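Local coordinates for protein ABC transporter permease (Klebsiella pneumoniae, PDB 5NUP) that probably binds phospholipids as an outer-membrane lipoprotein of the MlaA family, whose members help keep the lipids of the outer membrane asymmetric, at residues D15-N21 and P131-L135; F29-P34 and L187-S191; E65-M69 and H84-F88; L56-T60 and G97-D101; N71-Q75 and H116-T121. All blocks are in the same frame, centred on the assembly; numbering follows the deposited sequence.

Interaction 1 (D15-N21 and P131-L135)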
# COMPACT_ATOMS: atom_id res chain seq x y z
N ASP F 15 -71.93 -13.70 -15.52
CA ASP F 15 -72.30 -13.69 -14.11
C ASP F 15 -73.42 -14.70 -13.87
O ASP F 15 -74.55 -14.32 -13.53
CB ASP F 15 -72.73 -12.28 -13.66
CG ASP F 15 -72.23 -11.96 -12.24
OD1 ASP F 15 -71.86 -12.91 -11.51
OD2 ASP F 15 -72.18 -10.77 -11.88
N PRO F 16 -73.11 -15.99 -14.01
CA PRO F 16 -74.10 -17.01 -13.63
C PRO F 16 -74.43 -16.98 -12.15
O PRO F 16 -75.55 -17.34 -11.77
CB PRO F 16 -73.41 -18.33 -14.00
CG PRO F 16 -72.31 -17.96 -14.95
CD PRO F 16 -71.87 -16.60 -14.51
N LEU F 17 -73.50 -16.55 -11.30
CA LEU F 17 -73.73 -16.51 -9.86
C LEU F 17 -73.97 -15.09 -9.35
O LEU F 17 -73.78 -14.83 -8.16
CB LEU F 17 -72.56 -17.15 -9.11
CG LEU F 17 -72.08 -18.55 -9.43
CD1 LEU F 17 -70.69 -18.55 -10.07
CD2 LEU F 17 -72.11 -19.32 -8.08
N GLU F 18 -74.45 -14.19 -10.20
CA GLU F 18 -74.75 -12.83 -9.76
C GLU F 18 -75.65 -12.82 -8.53
O GLU F 18 -75.41 -12.05 -7.59
CB GLU F 18 -75.37 -12.04 -10.90
CG GLU F 18 -76.04 -10.77 -10.46
CD GLU F 18 -76.32 -9.87 -11.62
OE1 GLU F 18 -76.65 -8.68 -11.38
OE2 GLU F 18 -76.24 -10.34 -12.77
N GLY F 19 -76.68 -13.67 -8.52
CA GLY F 19 -77.53 -13.75 -7.35
C GLY F 19 -76.76 -14.15 -6.11
O GLY F 19 -76.83 -13.47 -5.08
N PHE F 20 -75.99 -15.24 -6.21
CA PHE F 20 -75.07 -15.62 -5.13
C PHE F 20 -74.12 -14.48 -4.79
O PHE F 20 -73.86 -14.22 -3.60
CB PHE F 20 -74.33 -16.91 -5.52
CG PHE F 20 -73.23 -17.32 -4.56
CD1 PHE F 20 -73.41 -18.43 -3.74
CD2 PHE F 20 -72.04 -16.59 -4.46
CE1 PHE F 20 -72.42 -18.81 -2.84
CE2 PHE F 20 -71.04 -16.96 -3.57
CZ PHE F 20 -71.22 -18.07 -2.76
N ASN F 21 -73.56 -13.82 -5.81
CA ASN F 21 -72.50 -12.84 -5.58
C ASN F 21 -72.99 -11.63 -4.79
O ASN F 21 -72.35 -11.22 -3.82
CB ASN F 21 -71.89 -12.40 -6.91
CG ASN F 21 -71.22 -13.53 -7.61
OD1 ASN F 21 -70.84 -14.51 -6.98
ND2 ASN F 21 -71.05 -13.40 -8.92
N PRO F 131 -66.74 -17.66 -14.53
CA PRO F 131 -67.80 -16.83 -13.94
C PRO F 131 -67.28 -15.54 -13.32
O PRO F 131 -66.71 -14.67 -13.99
CB PRO F 131 -68.39 -17.76 -12.86
CG PRO F 131 -67.98 -19.14 -13.28
CD PRO F 131 -66.63 -18.97 -13.88
N TYR F 132 -67.54 -15.40 -12.04
CA TYR F 132 -67.04 -14.35 -11.17
C TYR F 132 -67.58 -14.71 -9.80
O TYR F 132 -68.66 -14.24 -9.41
CB TYR F 132 -67.48 -12.94 -11.60
CG TYR F 132 -67.28 -11.88 -10.53
CD1 TYR F 132 -68.03 -10.71 -10.50
CD2 TYR F 132 -66.32 -12.05 -9.53
CE1 TYR F 132 -67.84 -9.74 -9.49
CE2 TYR F 132 -66.13 -11.10 -8.53
CZ TYR F 132 -66.87 -9.95 -8.51
OH TYR F 132 -66.63 -9.04 -7.51
N VAL F 133 -66.85 -15.51 -9.04
CA VAL F 133 -67.34 -15.86 -7.72
C VAL F 133 -67.11 -14.65 -6.84
O VAL F 133 -66.24 -13.81 -7.12
CB VAL F 133 -66.62 -17.13 -7.20
CG1 VAL F 133 -67.26 -17.64 -5.93
CG2 VAL F 133 -66.61 -18.24 -8.25
N GLN F 134 -67.92 -14.48 -5.82
CA GLN F 134 -67.64 -13.50 -4.79
C GLN F 134 -67.56 -14.22 -3.46
O GLN F 134 -68.53 -14.88 -3.06
CB GLN F 134 -68.69 -12.40 -4.74
CG GLN F 134 -68.56 -11.61 -3.49
CD GLN F 134 -67.99 -10.27 -3.82
OE1 GLN F 134 -67.90 -9.93 -4.99
NE2 GLN F 134 -67.50 -9.56 -2.81
N LEU F 135 -66.49 -14.09 -2.82
CA LEU F 135 -66.53 -14.93 -1.64
C LEU F 135 -66.75 -14.10 -0.39
O LEU F 135 -66.39 -12.91 -0.34
CB LEU F 135 -65.22 -15.71 -1.48
CG LEU F 135 -64.80 -16.90 -2.35
CD1 LEU F 135 -65.68 -18.10 -2.07
CD2 LEU F 135 -64.83 -16.53 -3.79

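Interaction 2 (F29-P34 and L187-S191)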
# COMPACT_ATOMS: atom_id res chain seq x y z
N PHE F 29 -69.70 -5.90 2.46
CA PHE F 29 -69.75 -4.44 2.43
C PHE F 29 -70.23 -3.86 3.76
O PHE F 29 -69.58 -2.96 4.31
CB PHE F 29 -70.66 -3.99 1.29
CG PHE F 29 -70.30 -2.65 0.71
CD1 PHE F 29 -71.30 -1.77 0.30
CD2 PHE F 29 -68.98 -2.28 0.54
CE1 PHE F 29 -70.98 -0.54 -0.23
CE2 PHE F 29 -68.65 -1.05 0.00
CZ PHE F 29 -69.65 -0.18 -0.38
N ASN F 30 -71.31 -4.41 4.33
CA ASN F 30 -71.96 -3.80 5.49
C ASN F 30 -71.91 -4.65 6.75
O ASN F 30 -72.58 -4.31 7.72
CB ASN F 30 -73.43 -3.46 5.21
CG ASN F 30 -73.67 -2.93 3.83
OD1 ASN F 30 -73.26 -1.82 3.49
ND2 ASN F 30 -74.41 -3.69 3.03
N VAL F 31 -71.14 -5.73 6.78
CA VAL F 31 -70.92 -6.40 8.05
C VAL F 31 -69.43 -6.57 8.29
O VAL F 31 -68.90 -6.14 9.32
CB VAL F 31 -71.65 -7.75 8.13
CG1 VAL F 31 -71.27 -8.47 9.41
CG2 VAL F 31 -73.14 -7.53 8.07
N VAL F 32 -68.72 -7.16 7.32
CA VAL F 32 -67.30 -7.42 7.54
C VAL F 32 -66.51 -6.12 7.50
O VAL F 32 -65.53 -5.97 8.24
CB VAL F 32 -66.79 -8.44 6.50
CG1 VAL F 32 -65.32 -8.79 6.74
CG2 VAL F 32 -67.63 -9.69 6.58
N ASP F 33 -66.91 -5.17 6.68
CA ASP F 33 -66.13 -3.94 6.56
C ASP F 33 -66.41 -2.97 7.71
O ASP F 33 -65.46 -2.47 8.32
CB ASP F 33 -66.37 -3.31 5.18
CG ASP F 33 -65.47 -2.12 4.90
OD1 ASP F 33 -64.24 -2.31 4.74
OD2 ASP F 33 -66.01 -1.00 4.82
N PRO F 34 -67.66 -2.68 8.09
CA PRO F 34 -67.85 -1.75 9.21
C PRO F 34 -67.56 -2.35 10.58
O PRO F 34 -67.04 -1.64 11.45
CB PRO F 34 -69.34 -1.36 9.10
CG PRO F 34 -69.79 -1.88 7.80
CD PRO F 34 -68.95 -3.07 7.50
N LEU F 187 -66.56 7.00 -0.20
CA LEU F 187 -67.08 7.51 -1.46
C LEU F 187 -67.55 6.39 -2.38
O LEU F 187 -68.08 6.68 -3.46
CB LEU F 187 -66.03 8.39 -2.15
CG LEU F 187 -66.09 9.88 -1.75
CD1 LEU F 187 -64.95 10.69 -2.38
CD2 LEU F 187 -67.46 10.52 -2.01
N LEU F 188 -67.35 5.13 -2.01
CA LEU F 188 -68.10 4.00 -2.55
C LEU F 188 -69.41 3.72 -1.83
O LEU F 188 -70.32 3.15 -2.43
CB LEU F 188 -67.24 2.72 -2.50
CG LEU F 188 -67.70 1.55 -3.37
CD1 LEU F 188 -68.08 2.04 -4.75
CD2 LEU F 188 -66.63 0.46 -3.46
N ARG F 189 -69.56 4.17 -0.58
CA ARG F 189 -70.72 3.73 0.20
C ARG F 189 -71.98 4.44 -0.25
O ARG F 189 -73.07 3.89 -0.14
CB ARG F 189 -70.46 4.03 1.68
CG ARG F 189 -70.92 3.06 2.76
CD ARG F 189 -69.66 2.30 3.18
NE ARG F 189 -69.86 1.20 4.12
CZ ARG F 189 -69.68 -0.08 3.82
NH1 ARG F 189 -69.85 -1.01 4.75
NH2 ARG F 189 -69.39 -0.44 2.60
N GLN F 190 -71.85 5.67 -0.73
CA GLN F 190 -72.91 6.33 -1.47
C GLN F 190 -72.46 6.48 -2.92
O GLN F 190 -71.48 7.17 -3.21
CB GLN F 190 -73.35 7.65 -0.84
CG GLN F 190 -74.37 7.42 0.29
CD GLN F 190 -74.90 8.68 0.96
OE1 GLN F 190 -74.62 9.79 0.50
NE2 GLN F 190 -75.69 8.52 2.02
N SER F 191 -73.19 5.81 -3.81
CA SER F 191 -72.98 5.66 -5.25
C SER F 191 -73.91 4.52 -5.62
O SER F 191 -73.84 3.45 -5.01
CB SER F 191 -71.52 5.33 -5.59
OG SER F 191 -70.68 6.46 -5.44

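Interaction 3 (E65-M69 and H84-F88)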
# COMPACT_ATOMS: atom_id res chain seq x y z
N GLU F 65 -41.65 -11.35 -6.57
CA GLU F 65 -40.89 -10.91 -7.74
C GLU F 65 -40.17 -12.03 -8.48
O GLU F 65 -40.02 -11.92 -9.70
CB GLU F 65 -39.90 -9.80 -7.38
CG GLU F 65 -40.52 -8.65 -6.62
CD GLU F 65 -40.91 -7.53 -7.56
OE1 GLU F 65 -40.70 -7.71 -8.77
OE2 GLU F 65 -41.44 -6.48 -7.11
N PRO F 66 -39.74 -13.12 -7.83
CA PRO F 66 -39.31 -14.29 -8.62
C PRO F 66 -40.40 -14.84 -9.51
O PRO F 66 -40.13 -15.28 -10.65
CB PRO F 66 -38.90 -15.31 -7.56
CG PRO F 66 -38.56 -14.52 -6.37
CD PRO F 66 -39.33 -13.23 -6.42
N ALA F 67 -41.65 -14.81 -9.04
CA ALA F 67 -42.75 -15.31 -9.85
C ALA F 67 -43.08 -14.35 -10.99
O ALA F 67 -43.34 -14.78 -12.11
CB ALA F 67 -43.97 -15.57 -8.98
N VAL F 68 -43.05 -13.04 -10.72
CA VAL F 68 -43.29 -12.06 -11.78
C VAL F 68 -42.30 -12.24 -12.93
O VAL F 68 -42.64 -12.02 -14.09
CB VAL F 68 -43.27 -10.64 -11.21
CG1 VAL F 68 -43.56 -9.62 -12.28
CG2 VAL F 68 -44.31 -10.53 -10.14
N MET F 69 -41.04 -12.55 -12.62
CA MET F 69 -40.10 -12.80 -13.71
C MET F 69 -40.47 -14.07 -14.45
O MET F 69 -40.61 -14.07 -15.68
CB MET F 69 -38.65 -12.86 -13.24
CG MET F 69 -38.06 -14.26 -13.14
SD MET F 69 -36.33 -14.23 -12.74
CE MET F 69 -36.07 -15.99 -12.55
N HIS F 84 -37.64 -7.57 -12.95
CA HIS F 84 -38.09 -8.10 -11.68
C HIS F 84 -37.09 -9.07 -11.08
O HIS F 84 -37.03 -9.21 -9.85
CB HIS F 84 -39.50 -8.71 -11.84
CG HIS F 84 -40.54 -7.69 -12.17
ND1 HIS F 84 -41.15 -6.91 -11.21
CD2 HIS F 84 -41.08 -7.30 -13.36
CE1 HIS F 84 -42.01 -6.09 -11.79
NE2 HIS F 84 -41.99 -6.31 -13.09
N PHE F 85 -36.21 -9.65 -11.89
CA PHE F 85 -35.05 -10.32 -11.31
C PHE F 85 -34.17 -9.33 -10.55
O PHE F 85 -33.72 -9.60 -9.43
CB PHE F 85 -34.22 -11.05 -12.37
CG PHE F 85 -32.91 -11.57 -11.84
CD1 PHE F 85 -31.77 -10.78 -11.87
CD2 PHE F 85 -32.83 -12.83 -11.28
CE1 PHE F 85 -30.59 -11.23 -11.35
CE2 PHE F 85 -31.63 -13.30 -10.76
CZ PHE F 85 -30.52 -12.51 -10.80
N THR F 86 -33.88 -8.18 -11.18
CA THR F 86 -33.02 -7.19 -10.53
C THR F 86 -33.66 -6.72 -9.24
O THR F 86 -32.97 -6.54 -8.23
CB THR F 86 -32.76 -6.00 -11.46
OG1 THR F 86 -32.26 -6.46 -12.73
CG2 THR F 86 -31.76 -5.04 -10.83
N ARG F 87 -34.98 -6.55 -9.26
CA ARG F 87 -35.68 -6.16 -8.04
C ARG F 87 -35.50 -7.22 -6.96
O ARG F 87 -35.09 -6.91 -5.84
CB ARG F 87 -37.16 -5.93 -8.34
CG ARG F 87 -37.48 -4.53 -8.83
CD ARG F 87 -38.93 -4.20 -8.64
NE ARG F 87 -39.29 -4.45 -7.25
CZ ARG F 87 -39.23 -3.54 -6.29
NH1 ARG F 87 -38.82 -2.30 -6.54
NH2 ARG F 87 -39.56 -3.90 -5.06
N PHE F 88 -35.72 -8.49 -7.30
CA PHE F 88 -35.60 -9.52 -6.28
C PHE F 88 -34.18 -9.59 -5.73
O PHE F 88 -33.98 -9.72 -4.51
CB PHE F 88 -36.04 -10.88 -6.82
CG PHE F 88 -35.88 -11.97 -5.83
CD1 PHE F 88 -36.62 -11.98 -4.66
CD2 PHE F 88 -34.94 -12.96 -6.03
CE1 PHE F 88 -36.43 -12.98 -3.72
CE2 PHE F 88 -34.75 -13.96 -5.11
CZ PHE F 88 -35.50 -13.97 -3.95

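Interaction 4 (L56-T60 and G97-D101)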
# COMPACT_ATOMS: atom_id res chain seq x y z
N LEU F 56 -43.02 -3.87 5.84
CA LEU F 56 -43.86 -5.05 5.65
C LEU F 56 -44.36 -5.14 4.21
O LEU F 56 -44.34 -6.23 3.62
CB LEU F 56 -45.04 -5.01 6.61
CG LEU F 56 -44.91 -5.89 7.85
CD1 LEU F 56 -44.63 -7.33 7.43
CD2 LEU F 56 -43.81 -5.35 8.77
N SER F 57 -44.78 -4.01 3.63
CA SER F 57 -45.30 -4.02 2.26
C SER F 57 -44.21 -4.42 1.28
O SER F 57 -44.46 -5.21 0.36
CB SER F 57 -45.87 -2.66 1.89
OG SER F 57 -46.44 -2.67 0.58
N ASN F 58 -43.00 -3.86 1.45
CA ASN F 58 -41.89 -4.22 0.58
C ASN F 58 -41.52 -5.68 0.77
O ASN F 58 -41.28 -6.39 -0.21
CB ASN F 58 -40.68 -3.32 0.86
CG ASN F 58 -40.83 -1.91 0.27
OD1 ASN F 58 -41.20 -1.74 -0.90
ND2 ASN F 58 -40.57 -0.90 1.09
N PHE F 59 -41.55 -6.16 2.00
CA PHE F 59 -41.12 -7.53 2.27
C PHE F 59 -42.05 -8.55 1.63
O PHE F 59 -41.58 -9.55 1.07
CB PHE F 59 -41.02 -7.76 3.78
CG PHE F 59 -40.85 -9.20 4.16
CD1 PHE F 59 -41.94 -9.97 4.52
CD2 PHE F 59 -39.60 -9.78 4.15
CE1 PHE F 59 -41.79 -11.30 4.87
CE2 PHE F 59 -39.44 -11.11 4.50
CZ PHE F 59 -40.54 -11.87 4.86
N THR F 60 -43.38 -8.33 1.69
CA THR F 60 -44.28 -9.33 1.12
C THR F 60 -44.27 -9.25 -0.40
O THR F 60 -44.23 -10.28 -1.08
CB THR F 60 -45.73 -9.17 1.64
OG1 THR F 60 -46.17 -7.81 1.55
CG2 THR F 60 -45.87 -9.65 3.08
N GLY F 97 -33.39 -8.84 3.29
CA GLY F 97 -34.43 -9.82 3.02
C GLY F 97 -35.68 -9.24 2.40
O GLY F 97 -36.77 -9.81 2.57
N GLY F 98 -35.57 -8.10 1.71
CA GLY F 98 -36.69 -7.49 1.03
C GLY F 98 -37.30 -6.28 1.72
O GLY F 98 -38.13 -5.60 1.10
N LEU F 99 -36.89 -6.00 2.98
CA LEU F 99 -37.51 -4.93 3.77
C LEU F 99 -37.30 -3.55 3.14
O LEU F 99 -38.21 -2.71 3.15
CB LEU F 99 -36.99 -4.95 5.21
CG LEU F 99 -37.46 -6.09 6.14
CD1 LEU F 99 -36.59 -6.26 7.38
CD2 LEU F 99 -38.91 -5.91 6.53
N ILE F 100 -36.11 -3.31 2.57
CA ILE F 100 -35.75 -2.02 1.99
C ILE F 100 -35.85 -2.14 0.47
O ILE F 100 -35.39 -3.14 -0.11
CB ILE F 100 -34.31 -1.65 2.40
CG1 ILE F 100 -34.17 -1.63 3.90
CG2 ILE F 100 -33.92 -0.29 1.89
CD1 ILE F 100 -32.95 -2.36 4.33
N ASP F 101 -36.40 -1.12 -0.19
CA ASP F 101 -36.55 -1.15 -1.65
C ASP F 101 -35.29 -0.56 -2.26
O ASP F 101 -35.26 0.55 -2.79
CB ASP F 101 -37.81 -0.41 -2.10
CG ASP F 101 -38.13 -0.61 -3.60
OD1 ASP F 101 -37.49 -1.46 -4.25
OD2 ASP F 101 -39.02 0.09 -4.14

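Interaction 5 (N71-Q75 and H116-T121)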
# COMPACT_ATOMS: atom_id res chain seq x y z
N ASN F 71 -43.01 -15.55 -15.09
CA ASN F 71 -44.15 -15.42 -15.98
C ASN F 71 -43.97 -14.36 -17.05
O ASN F 71 -44.52 -14.50 -18.15
CB ASN F 71 -45.44 -15.11 -15.19
CG ASN F 71 -45.98 -16.33 -14.46
OD1 ASN F 71 -46.40 -17.30 -15.07
ND2 ASN F 71 -46.01 -16.24 -13.12
N TYR F 72 -43.15 -13.34 -16.81
CA TYR F 72 -42.84 -12.42 -17.90
C TYR F 72 -42.03 -13.11 -18.97
O TYR F 72 -42.15 -12.77 -20.15
CB TYR F 72 -42.11 -11.19 -17.38
CG TYR F 72 -43.01 -10.00 -17.11
CD1 TYR F 72 -43.83 -9.48 -18.11
CD2 TYR F 72 -43.02 -9.39 -15.87
CE1 TYR F 72 -44.65 -8.39 -17.87
CE2 TYR F 72 -43.84 -8.30 -15.62
CZ TYR F 72 -44.64 -7.81 -16.62
OH TYR F 72 -45.44 -6.72 -16.36
N PHE F 73 -41.19 -14.08 -18.58
CA PHE F 73 -40.55 -14.95 -19.55
C PHE F 73 -41.58 -15.74 -20.34
O PHE F 73 -41.51 -15.83 -21.57
CB PHE F 73 -39.58 -15.90 -18.86
CG PHE F 73 -38.31 -15.25 -18.44
CD1 PHE F 73 -37.82 -14.15 -19.13
CD2 PHE F 73 -37.62 -15.72 -17.34
CE1 PHE F 73 -36.67 -13.54 -18.73
CE2 PHE F 73 -36.46 -15.12 -16.94
CZ PHE F 73 -35.97 -14.02 -17.64
N LEU F 74 -42.55 -16.31 -19.63
CA LEU F 74 -43.57 -17.12 -20.29
C LEU F 74 -44.43 -16.29 -21.23
O LEU F 74 -45.08 -16.85 -22.12
CB LEU F 74 -44.42 -17.83 -19.25
CG LEU F 74 -43.74 -18.87 -18.38
CD1 LEU F 74 -44.68 -19.34 -17.29
CD2 LEU F 74 -43.27 -20.04 -19.23
N GLN F 75 -44.50 -14.97 -21.03
CA GLN F 75 -45.26 -14.10 -21.92
C GLN F 75 -44.46 -13.47 -23.04
O GLN F 75 -44.94 -12.50 -23.63
CB GLN F 75 -45.90 -12.94 -21.17
CG GLN F 75 -46.81 -13.27 -20.04
CD GLN F 75 -47.51 -12.02 -19.60
OE1 GLN F 75 -48.31 -12.03 -18.67
NE2 GLN F 75 -47.21 -10.91 -20.28
N HIS F 116 -47.43 -9.24 -12.20
CA HIS F 116 -47.98 -9.97 -13.34
C HIS F 116 -47.63 -11.43 -13.10
O HIS F 116 -46.46 -11.80 -13.17
CB HIS F 116 -47.40 -9.49 -14.67
CG HIS F 116 -47.92 -8.17 -15.13
ND1 HIS F 116 -48.01 -7.07 -14.29
CD2 HIS F 116 -48.37 -7.75 -16.34
CE1 HIS F 116 -48.50 -6.04 -14.97
NE2 HIS F 116 -48.72 -6.43 -16.21
N ARG F 117 -48.62 -12.25 -12.79
CA ARG F 117 -48.37 -13.66 -12.49
C ARG F 117 -49.14 -14.59 -13.41
O ARG F 117 -49.50 -14.20 -14.53
CB ARG F 117 -48.69 -13.94 -11.02
CG ARG F 117 -47.85 -13.06 -10.14
CD ARG F 117 -48.00 -13.32 -8.67
NE ARG F 117 -48.33 -14.69 -8.31
CZ ARG F 117 -48.78 -15.02 -7.10
NH1 ARG F 117 -49.11 -16.27 -6.83
NH2 ARG F 117 -48.91 -14.10 -6.17
N PHE F 118 -49.34 -15.84 -12.99
CA PHE F 118 -49.74 -16.85 -13.96
C PHE F 118 -51.15 -16.60 -14.46
O PHE F 118 -51.47 -16.95 -15.60
CB PHE F 118 -49.63 -18.25 -13.38
CG PHE F 118 -49.66 -19.32 -14.44
CD1 PHE F 118 -50.44 -20.46 -14.27
CD2 PHE F 118 -48.92 -19.17 -15.62
CE1 PHE F 118 -50.49 -21.44 -15.27
CE2 PHE F 118 -48.95 -20.14 -16.60
CZ PHE F 118 -49.72 -21.28 -16.43
N GLY F 119 -52.01 -15.97 -13.65
CA GLY F 119 -53.26 -15.49 -14.19
C GLY F 119 -53.04 -14.53 -15.35
O GLY F 119 -53.67 -14.65 -16.40
N SER F 120 -52.12 -13.59 -15.17
CA SER F 120 -51.80 -12.64 -16.23
C SER F 120 -51.41 -13.35 -17.52
O SER F 120 -51.84 -12.95 -18.61
CB SER F 120 -50.67 -11.72 -15.78
OG SER F 120 -50.72 -10.52 -16.50
N THR F 121 -50.51 -14.33 -17.43
CA THR F 121 -50.05 -15.02 -18.64
C THR F 121 -51.16 -15.89 -19.23
O THR F 121 -51.35 -15.92 -20.45
CB THR F 121 -48.77 -15.80 -18.35
OG1 THR F 121 -49.08 -17.12 -17.90
CG2 THR F 121 -47.99 -15.08 -17.28

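Interaction 1 (D15-N21 and P131-L135)
Asn21 meets the backbone of Tyr132 and Gln134 with both ends of its carboxamide. Its ND2 gives a weak, poorly aligned hydrogen bond to Tyr132 O (2.6 Å), and its OD1 takes another weak one from Gln134 N (3.1 Å). Asparagine suits the place because one flat group offers a donor and an acceptor to the main chain. CG lies anti to the carbonyl carbon (chi1 -64°), which swings the amide from the flank of the helix toward the other segment. Beside it, the Phe20 ring presents its edge to a peptide oxygen, Gln134 O lying in the ring plane, 3.3 Å from CE2. Toward Pro131 the contact is apolar: Leu17 CD1 lies 3.7 Å from Pro131 CB with the two side chains side by side and pointing the same way, while the side chains of Pro16 and Pro131 cross at about a right angle.

In the next shell, Asp15 OD2 forms a salt bridge with Arg199 and a hydrogen bond with Tyr195 OH, both on helix 194-209, and Tyr132 OH is bonded to Ser140 OG. Leu17 is the N-cap residue, and its carbonyl receives Asn21 N (2.6 Å) in the first helical turn. The whole is a helix start, led in by a type I turn at Asp15-Glu18, docked through an asparagine onto one strand of the small antiparallel hairpin 133-135/139-141.

Interaction 2 (F29-P34 and L187-S191)
Phe29 and Arg189 are the nearest pair along the two backbones, yet their CA atoms stay 8.5 Å apart, so long side chains must span the gap between a wide, pi-type turn of helix 18-35 and an irregular loop. The main link, as modelled, is a cation-pi contact: Arg189 CZ sits 3.9 Å from the centroid of the Phe29 ring, only 6° off the normal. The guanidinium stands almost upright on that face, with the planes 77° apart. NH1 and NH2 come too close to Phe29 in the model, so their exact positions are doubtful. The arginine chain bends at chi2 (102°) to bring its head over the ring.

Asp33 OD2 lies over one guanidinium face, 3.8 Å from Arg189 NH1, a long and less certain salt bridge in which the charges probably attract although no N-H is aimed at the oxygen; OD1 of the same aspartate pairs with Arg178. Asn30 OD1 lies over the opposite face, and the Pro34 ring is at the edge. Leu188 adds an apolar touch, CG to Phe29 CZ at 4.0 Å, while Phe25 and Pro194 also pack on the phenylalanine. Proline suits the kink, having no N-H to give to the preceding turn. The result is a cation-pi contact at the protein surface, joining the loop between helices 163-180 and 194-209 to the later turns of helix 18-35.

Interaction 3 (E65-M69 and H84-F88)
The rings of His84 and Phe88 each take an aliphatic group on one face, both by CH-pi contact. Val68 CG1 is centred over the imidazole, 3.5 Å from its centroid, and Pro66 CG over the phenyl ring, 3.6 Å from its centroid. At the His84 edge, nearly coplanar with the ring, stands the carboxylate of Glu65: ND1 donates to the syn lone pair of OE1 (2.6 Å, 155°). Phe85 offers its edge to Met69 SD, a Met-aromatic contact in which sulfur also rests 3.8 Å from Phe85 CB.

Helices 65-74 and 78-93 run antiparallel here, their short axes 8.3 Å apart at 163°, as in a helical hairpin. A bend at chi2 (-96°) turns the glutamate head along the neighbouring helix, where OE2 forms a salt bridge with Arg87 NE (3.0 Å), the hydrogen bond within it being weak. Arg87 NH1 has a second acidic partner in Asp101. Phe85 and Thr86 reach side chains of another protein's chain.

Glutamate suits this buried place because its two oxygens serve different donors. With an arginine beside it, Glu65 is probably ionised, and its carboxylate would fix the rotation of His84 and keep ND1 protonated.

Interaction 4 (L56-T60 and G97-D101)
Phe59 turns the edge of its ring to the main chain of Gly97, whose carbonyl oxygen lies near the ring plane, 3.2 Å from CD2. With chi1 at 169° the ring points away from its own backbone N and runs beside the loop. Leu99 approaches from another direction: its CD2 rests 3.9 Å from Phe59 CB and oblique to the ring. Asn58, one residue earlier, faces the loop directly, with CB 3.4 Å from Leu99 O. Its side chain crosses that of Asp101 at about a right angle, OD1 lying 3.8 Å from Asp101 CB, with amide and carboxylate planes turned 45° apart.

Glycine suits the middle of the contact. Gly97 and Gly98 both have positive phi, and the missing side chain lets the CA of Gly98 come within 4.6 Å of Phe59 CA. Aspartate suits the N-cap of helix 102-106: OD1 of Asp101 can both pair with Arg87 and accept a weak bond from Gly104 N. The side chain of Leu99 is about 5 Å from a bound C8E, a detergent.

The two segments share only van der Waals contacts, many of them carbon against carbonyl oxygen; shape, rather than directed bonding, probably fits the loop to the helix.

Interaction 5 (N71-Q75 and H116-T121)
Asn71 and Thr121 meet where two helices pack, the last turn of helix 65-74 lying against the start of helix 118-124. Asn71 CB rests on Thr121 CG2 at 3.3 Å, the two side chains crossing at about a right angle. The amide then reaches on to Phe118: OD1 lies near the plane of that ring, at its edge, 3.2 Å from CD2. The other end, ND2, is bonded to Asp152 OD2 and more weakly to Ala67 O. An asparagine suits this buried spot since its amide nitrogen is satisfied while its CB packs as a small apolar surface.

His116 buries nearly as much. Tyr72 lays its hydroxyl over the middle of the imidazole face, OH standing 3.0 Å above the plane. The rings themselves are slid apart, with centroids separated by 5.0 Å and planes at 23°. His116 NE2 is hydrogen-bonded to Gly212 O, which probably helps to fix the ring.

Thr121 uses its two branches differently. Its methyl touches both Asn71 and Gln75, whose extended chain lies across it with Gln75 CG 3.5 Å from Thr121 CG2. Gln75 OE1 also passes near Ser120. The hydroxyl, placed between the backbone N and the carbonyl carbon (chi1 89°), turns back into its own helix, where Thr121 OG1 makes a weak hydrogen bond to Phe118 O at 3.3 Å.

From the N terminus, helix 18-35 enters two contacts: interaction 1 closes the chain on strand 133-135, and interaction 2, beginning later, closes on the loop after helix 163-180, so the two cross. The other three lie within both of these loops. Interaction 4 joins helix 50-62 to the loop before helix 102-106 and encloses the short hairpin of interaction 3. Interaction 5, which shares helix 65-74 with interaction 3, runs on to helix 118-124 and crosses both. Interaction 3 touches both 4, through Arg87 and Asp101, and 5, through His84 and Tyr72, making one continuous cluster; interactions 1 and 3 lie on opposite sides of the chain's centre.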